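Local structure of 3-oxoacyl-[acyl-carrier-protein] synthase, mitochondrial (Arabidopsis thaliana, 2IX4) at residues G7-V18 against Y91-D102. The protein catalyses the condensation steps of mitochondrial fatty acid synthesis, extending an acyl chain by two carbons taken from malonyl-ACP. Sequence-based numbering, arbitrary orientation.
Sequences GLGMVTPLGRGV and YAVCAADEALRD
Strand 7-12 and helix 91-102 run roughly antiparallel (156°), and their axes close to 5.6 Å; Gly9 CA lies 4.1 Å from Ala99 CA. So near an approach depends on Gly7 and Gly9, where a CB would collide with the helix carbonyls of Ala99 and Ala95; instead Gly9 CA makes a C-H...O contact of 3.4 Å with Ala95 O. Two carboxylates then bind strand amides. Glu98, with CG anti to its own N (chi1 -176°) and the chain extended beyond, brings its carboxylate between the strand and the first turn of helix 18-26. Val18 N donates almost straight to the syn lone pair of Glu98 OE2 (2.8 Å, 177°), whereas Met10 N reaches Glu98 OE1 at 3.0 Å from above the carboxylate plane. A water donates to Leu8 O and Glu98 OE2; the two amides hold both carboxylate oxygens, which should limit rotation. One helical turn beyond Glu98, Asp102 OD2 accepts from Leu8 N with its anti lone pair (2.8 Å); Tyr271 also bonds OD2, and Lys269 pairs with OD1. Toward the N-terminal part of helix 91-102, Val11 CG1 packs on Tyr91 CB (3.8 Å), and Arg16 CG rests against Cys94 SG. Helix 364-378, of the buried middle layer, meets Leu8 and Met10 on the strand's far face, while this contact seats an outer-layer helix on the near face, an arrangement characteristic of the layered alpha-beta-alpha-beta-alpha thiolase fold.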
loop_
_atom_site.group_PDB
_atom_site.type_symbol
_atom_site.label_atom_id
_atom_site.label_comp_id
_atom_site.label_asym_id
_atom_site.label_seq_id
_atom_site.Cartn_x
_atom_site.Cartn_y
_atom_site.Cartn_z
ATOM N N GLY A 7 -7.744 -6.161 -21.227
ATOM C CA GLY A 7 -8.099 -7.417 -20.571
ATOM C C GLY A 7 -8.822 -7.196 -19.262
ATOM O O GLY A 7 -8.468 -6.298 -18.502
ATOM N N LEU A 8 -9.840 -8.017 -19.010
ATOM C CA LEU A 8 -10.615 -7.949 -17.771
ATOM C C LEU A 8 -10.621 -9.303 -17.066
ATOM O O LEU A 8 -10.720 -10.350 -17.712
ATOM C CB LEU A 8 -12.056 -7.501 -18.050
ATOM C CG LEU A 8 -12.352 -6.193 -18.801
ATOM C CD1 LEU A 8 -13.841 -6.067 -19.067
ATOM C CD2 LEU A 8 -11.856 -4.975 -18.047
ATOM N N GLY A 9 -10.514 -9.277 -15.738
ATOM C CA GLY A 9 -10.524 -10.506 -14.947
ATOM C C GLY A 9 -11.053 -10.251 -13.554
ATOM O O GLY A 9 -10.727 -9.235 -12.942
ATOM N N MET A 10 -11.878 -11.166 -13.052
ATOM C CA MET A 10 -12.442 -11.004 -11.709
ATOM C C MET A 10 -12.936 -12.304 -11.086
ATOM O O MET A 10 -13.276 -13.265 -11.785
ATOM C CB MET A 10 -13.564 -9.949 -11.708
ATOM C CG MET A 10 -14.870 -10.386 -12.383
ATOM S SD MET A 10 -15.867 -9.038 -13.050
ATOM C CE MET A 10 -15.814 -7.848 -11.716
ATOM N N VAL A 11 -12.951 -12.313 -9.758
ATOM C CA VAL A 11 -13.589 -13.365 -8.971
ATOM C C VAL A 11 -14.355 -12.669 -7.847
ATOM O O VAL A 11 -13.767 -11.956 -7.032
ATOM C CB VAL A 11 -12.566 -14.442 -8.466
ATOM C CG1 VAL A 11 -11.362 -13.813 -7.770
ATOM C CG2 VAL A 11 -13.240 -15.476 -7.573
ATOM N N THR A 12 -15.675 -12.842 -7.846
ATOM C CA THR A 12 -16.564 -12.071 -6.963
ATOM C C THR A 12 -17.596 -12.985 -6.295
ATOM O O THR A 12 -17.687 -14.167 -6.644
ATOM C CB THR A 12 -17.319 -10.955 -7.744
ATOM O OG1 THR A 12 -18.283 -11.546 -8.626
ATOM C CG2 THR A 12 -16.360 -10.075 -8.542
ATOM N N PRO A 13 -18.380 -12.447 -5.334
ATOM C CA PRO A 13 -19.514 -13.196 -4.782
ATOM C C PRO A 13 -20.617 -13.540 -5.794
ATOM O O PRO A 13 -21.532 -14.298 -5.464
ATOM C CB PRO A 13 -20.054 -12.258 -3.696
ATOM C CG PRO A 13 -18.888 -11.386 -3.347
ATOM C CD PRO A 13 -18.233 -11.142 -4.660
ATOM N N LEU A 14 -20.534 -12.984 -7.001
ATOM C CA LEU A 14 -21.443 -13.340 -8.091
ATOM C C LEU A 14 -20.816 -14.362 -9.037
ATOM O O LEU A 14 -21.384 -14.673 -10.089
ATOM C CB LEU A 14 -21.881 -12.096 -8.873
ATOM C CG LEU A 14 -22.594 -10.973 -8.107
ATOM C CD1 LEU A 14 -22.828 -9.778 -9.021
ATOM C CD2 LEU A 14 -23.908 -11.456 -7.498
ATOM N N GLY A 15 -19.642 -14.871 -8.667
ATOM C CA GLY A 15 -18.992 -15.937 -9.426
ATOM C C GLY A 15 -17.553 -15.662 -9.813
ATOM O O GLY A 15 -17.069 -14.533 -9.717
ATOM N N ARG A 16 -16.867 -16.716 -10.241
ATOM C CA ARG A 16 -15.519 -16.590 -10.765
ATOM C C ARG A 16 -15.609 -16.343 -12.264
ATOM O O ARG A 16 -16.256 -17.105 -12.986
ATOM C CB ARG A 16 -14.705 -17.853 -10.453
ATOM C CG ARG A 16 -13.258 -17.840 -10.948
ATOM C CD ARG A 16 -13.120 -18.550 -12.283
ATOM N NE ARG A 16 -13.633 -19.915 -12.206
ATOM C CZ ARG A 16 -13.891 -20.690 -13.254
ATOM N NH1 ARG A 16 -13.682 -20.249 -14.490
ATOM N NH2 ARG A 16 -14.358 -21.914 -13.063
ATOM N N GLY A 17 -14.965 -15.273 -12.724
ATOM C CA GLY A 17 -14.980 -14.913 -14.141
ATOM C C GLY A 17 -15.840 -13.698 -14.433
ATOM O O GLY A 17 -16.855 -13.472 -13.766
ATOM N N VAL A 18 -15.427 -12.920 -15.433
ATOM C CA VAL A 18 -16.154 -11.719 -15.864
ATOM C C VAL A 18 -17.555 -12.062 -16.388
ATOM O O VAL A 18 -18.538 -11.442 -15.982
ATOM C CB VAL A 18 -15.349 -10.902 -16.924
ATOM C CG1 VAL A 18 -16.190 -9.776 -17.513
ATOM C CG2 VAL A 18 -14.075 -10.330 -16.312
ATOM N N TYR A 91 -6.953 -15.125 -5.125
ATOM C CA TYR A 91 -7.995 -14.396 -5.856
ATOM C C TYR A 91 -7.392 -13.528 -6.958
ATOM O O TYR A 91 -7.879 -13.523 -8.091
ATOM C CB TYR A 91 -8.829 -13.517 -4.915
ATOM C CG TYR A 91 -9.706 -14.253 -3.921
ATOM C CD1 TYR A 91 -10.227 -13.585 -2.816
ATOM C CD2 TYR A 91 -10.009 -15.609 -4.074
ATOM C CE1 TYR A 91 -11.030 -14.235 -1.899
ATOM C CE2 TYR A 91 -10.811 -16.275 -3.152
ATOM C CZ TYR A 91 -11.317 -15.578 -2.067
ATOM O OH TYR A 91 -12.110 -16.214 -1.143
ATOM N N ALA A 92 -6.327 -12.807 -6.610
ATOM C CA ALA A 92 -5.645 -11.904 -7.530
ATOM C C ALA A 92 -5.000 -12.663 -8.678
ATOM O O ALA A 92 -5.093 -12.241 -9.824
ATOM C CB ALA A 92 -4.609 -11.076 -6.791
ATOM N N VAL A 93 -4.353 -13.783 -8.367
ATOM C CA VAL A 93 -3.710 -14.603 -9.392
ATOM C C VAL A 93 -4.762 -15.167 -10.346
ATOM O O VAL A 93 -4.582 -15.135 -11.562
ATOM C CB VAL A 93 -2.824 -15.722 -8.778
ATOM C CG1 VAL A 93 -2.301 -16.672 -9.860
ATOM C CG2 VAL A 93 -1.659 -15.109 -8.012
ATOM N N CYS A 94 -5.865 -15.661 -9.782
ATOM C CA CYS A 94 -7.000 -16.159 -10.567
ATOM C C CYS A 94 -7.528 -15.090 -11.530
ATOM O O CYS A 94 -7.679 -15.342 -12.729
ATOM C CB CYS A 94 -8.120 -16.638 -9.635
ATOM S SG CYS A 94 -9.591 -17.248 -10.480
ATOM N N ALA A 95 -7.791 -13.901 -10.993
ATOM C CA ALA A 95 -8.288 -12.775 -11.780
ATOM C C ALA A 95 -7.266 -12.279 -12.804
ATOM O O ALA A 95 -7.630 -11.948 -13.938
ATOM C CB ALA A 95 -8.724 -11.639 -10.864
ATOM N N ALA A 96 -5.994 -12.232 -12.405
ATOM C CA ALA A 96 -4.922 -11.784 -13.293
ATOM C C ALA A 96 -4.757 -12.726 -14.475
ATOM O O ALA A 96 -4.526 -12.277 -15.596
ATOM C CB ALA A 96 -3.611 -11.638 -12.540
ATOM N N ASP A 97 -4.890 -14.027 -14.219
ATOM C CA ASP A 97 -4.786 -15.038 -15.271
ATOM C C ASP A 97 -5.886 -14.891 -16.318
ATOM O O ASP A 97 -5.635 -15.050 -17.518
ATOM C CB ASP A 97 -4.826 -16.446 -14.676
ATOM C CG ASP A 97 -4.393 -17.507 -15.672
ATOM O OD1 ASP A 97 -5.258 -18.290 -16.117
ATOM O OD2 ASP A 97 -3.191 -17.540 -16.022
ATOM N N GLU A 98 -7.103 -14.604 -15.860
ATOM C CA GLU A 98 -8.231 -14.358 -16.757
ATOM C C GLU A 98 -8.005 -13.093 -17.583
ATOM O O GLU A 98 -8.177 -13.107 -18.803
ATOM C CB GLU A 98 -9.546 -14.254 -15.976
ATOM C CG GLU A 98 -10.775 -14.094 -16.867
ATOM C CD GLU A 98 -12.034 -13.682 -16.116
ATOM O OE1 GLU A 98 -11.997 -13.544 -14.872
ATOM O OE2 GLU A 98 -13.069 -13.498 -16.787
ATOM N N ALA A 99 -7.621 -12.007 -16.908
ATOM C CA ALA A 99 -7.347 -10.728 -17.566
ATOM C C ALA A 99 -6.264 -10.834 -18.644
ATOM O O ALA A 99 -6.436 -10.327 -19.751
ATOM C CB ALA A 99 -6.976 -9.664 -16.531
ATOM N N LEU A 100 -5.159 -11.502 -18.317
ATOM C CA LEU A 100 -4.038 -11.655 -19.249
ATOM C C LEU A 100 -4.376 -12.522 -20.461
ATOM O O LEU A 100 -3.931 -12.239 -21.579
ATOM C CB LEU A 100 -2.797 -12.193 -18.526
ATOM C CG LEU A 100 -2.094 -11.199 -17.592
ATOM C CD1 LEU A 100 -1.241 -11.933 -16.573
ATOM C CD2 LEU A 100 -1.257 -10.191 -18.381
ATOM N N ARG A 101 -5.161 -13.572 -20.240
ATOM C CA ARG A 101 -5.605 -14.432 -21.340
ATOM C C ARG A 101 -6.630 -13.713 -22.218
ATOM O O ARG A 101 -6.621 -13.862 -23.440
ATOM C CB ARG A 101 -6.133 -15.767 -20.814
ATOM C CG ARG A 101 -5.023 -16.636 -20.241
ATOM C CD ARG A 101 -5.500 -17.996 -19.778
ATOM N NE ARG A 101 -4.428 -18.699 -19.074
ATOM C CZ ARG A 101 -3.505 -19.460 -19.660
ATOM N NH1 ARG A 101 -3.513 -19.651 -20.975
ATOM N NH2 ARG A 101 -2.570 -20.043 -18.921
ATOM N N ASP A 102 -7.486 -12.914 -21.580
ATOM C CA ASP A 102 -8.417 -12.017 -22.274
ATOM C C ASP A 102 -7.659 -11.021 -23.163
ATOM O O ASP A 102 -8.034 -10.802 -24.319
ATOM C CB ASP A 102 -9.286 -11.278 -21.249
ATOM C CG ASP A 102 -10.387 -10.443 -21.886
ATOM O OD1 ASP A 102 -10.908 -10.821 -22.957
ATOM O OD2 ASP A 102 -10.752 -9.410 -21.287
HETATM O O HOH W 1 -12.471 -11.900 -19.041
#